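Local coordinates for peptidoglycan-recognition protein (Apis mellifera, PDB 5XZ3), which probably recognises bacterial peptidoglycan in honeybee immunity, as a short peptidoglycan-recognition protein with an amidase-like fold, at residues A[159-162]-A[163-166]. Numbering follows the deposited sequence.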
# COMPACT_ATOMS: atom_id res chain seq x y z
N LEU A 159 2.94 -5.51 -13.08
CA LEU A 159 2.26 -4.44 -12.33
C LEU A 159 2.92 -3.08 -12.50
O LEU A 159 2.23 -2.06 -12.58
CB LEU A 159 2.15 -4.80 -10.84
CG LEU A 159 1.69 -3.69 -9.86
CD1 LEU A 159 0.34 -3.10 -10.30
CD2 LEU A 159 1.59 -4.26 -8.45
N TYR A 160 4.24 -3.07 -12.50
CA TYR A 160 4.99 -1.84 -12.78
C TYR A 160 4.58 -1.15 -14.07
O TYR A 160 4.33 0.07 -14.08
CB TYR A 160 6.48 -2.10 -12.75
CG TYR A 160 7.31 -0.86 -12.85
CD1 TYR A 160 7.38 0.04 -11.77
CD2 TYR A 160 8.02 -0.55 -14.02
CE1 TYR A 160 8.11 1.20 -11.86
CE2 TYR A 160 8.78 0.63 -14.12
CZ TYR A 160 8.82 1.49 -13.02
OH TYR A 160 9.58 2.62 -13.08
N LYS A 161 4.50 -1.90 -15.17
CA LYS A 161 4.05 -1.33 -16.43
C LYS A 161 2.64 -0.77 -16.33
O LYS A 161 2.33 0.22 -16.97
CB LYS A 161 4.15 -2.36 -17.57
CG LYS A 161 5.58 -2.61 -18.04
CD LYS A 161 5.66 -3.76 -19.03
CE LYS A 161 5.28 -5.11 -18.42
NZ LYS A 161 5.31 -6.15 -19.50
N GLN A 162 1.81 -1.38 -15.49
CA GLN A 162 0.43 -0.90 -15.29
C GLN A 162 0.39 0.43 -14.56
O GLN A 162 -0.39 1.30 -14.94
CB GLN A 162 -0.38 -1.91 -14.50
CG GLN A 162 -0.69 -3.15 -15.31
CD GLN A 162 -1.54 -4.12 -14.53
OE1 GLN A 162 -2.73 -4.25 -14.78
NE2 GLN A 162 -0.94 -4.80 -13.60
N ILE A 163 1.23 0.59 -13.54
CA ILE A 163 1.21 1.85 -12.76
C ILE A 163 1.83 2.97 -13.59
O ILE A 163 1.50 4.14 -13.40
CB ILE A 163 1.86 1.74 -11.34
CG1 ILE A 163 3.39 1.61 -11.45
CG2 ILE A 163 1.19 0.62 -10.52
CD1 ILE A 163 4.18 1.79 -10.17
N GLN A 164 2.68 2.61 -14.56
CA GLN A 164 3.23 3.62 -15.49
C GLN A 164 2.16 4.35 -16.33
O GLN A 164 2.44 5.43 -16.87
CB GLN A 164 4.28 3.01 -16.41
CG GLN A 164 5.58 2.69 -15.70
CD GLN A 164 6.60 2.11 -16.63
OE1 GLN A 164 6.59 0.91 -16.92
NE2 GLN A 164 7.48 2.95 -17.13
N ASN A 165 0.97 3.78 -16.43
CA ASN A 165 -0.16 4.46 -17.09
C ASN A 165 -0.76 5.58 -16.24
O ASN A 165 -1.48 6.45 -16.75
CB ASN A 165 -1.25 3.46 -17.49
CG ASN A 165 -0.77 2.46 -18.53
OD1 ASN A 165 0.06 2.78 -19.39
ND2 ASN A 165 -1.30 1.23 -18.47
N TRP A 166 -0.46 5.58 -14.95
CA TRP A 166 -1.03 6.56 -14.05
C TRP A 166 -0.37 7.91 -14.23
O TRP A 166 0.86 7.98 -14.24
CB TRP A 166 -0.86 6.14 -12.61
CG TRP A 166 -1.66 4.97 -12.16
CD1 TRP A 166 -2.75 4.39 -12.77
CD2 TRP A 166 -1.47 4.29 -10.93
NE1 TRP A 166 -3.22 3.34 -11.99
CE2 TRP A 166 -2.44 3.26 -10.86
CE3 TRP A 166 -0.54 4.41 -9.88
CZ2 TRP A 166 -2.53 2.38 -9.77
CZ3 TRP A 166 -0.61 3.52 -8.82
CH2 TRP A 166 -1.60 2.53 -8.76
O HOH W 1 -2.89 0.64 -15.87
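Ile163 N donates to Leu159 O (3.0 Å) and Gln164 N to Tyr160 O (3.1 Å), the last two i to i+4 bonds with which the helix 157-163 of this amidase-like domain runs out. The chain then tightens: Asn165 N reaches back only three residues to Gln162 O (3.2 Å), overlapping a type I beta turn from Ile163 to Trp166, closed by Trp166 N to Ile163 O. A water donates to Gln162 O (2.7 Å) and accepts from Asn165 ND2, so the amide side chain of Asn165 is tied back to the helix end. From within the turn, the Gln164 side chain, extended beyond CG, crosses the Tyr160 ring obliquely, with CG over one face near the rim and its amide plane inclined 32° to the ring. With chi1 at -172°, Tyr160 turns CG away from the backbone N and beside the carbonyl carbon, which sets the ring within reach of that chain; Gln164 CD sits 3.6 Å from Tyr160 CE2. Cutting Gln164 back to an alanine is likely to strip the CG and amide contacts from the ring, leaving a gap beside Tyr160 CE2. Deeper in, Ile163 packs on Ile36 of strand 31-38, while Trp166 lies against helix 118-133, joining the C-terminal helix to the core. Ile163 splits its branches between two helix residues: CD1 meets Tyr160 CD1 at 4.0 Å, and CG2 meets Leu159 CD1 at 3.8 Å.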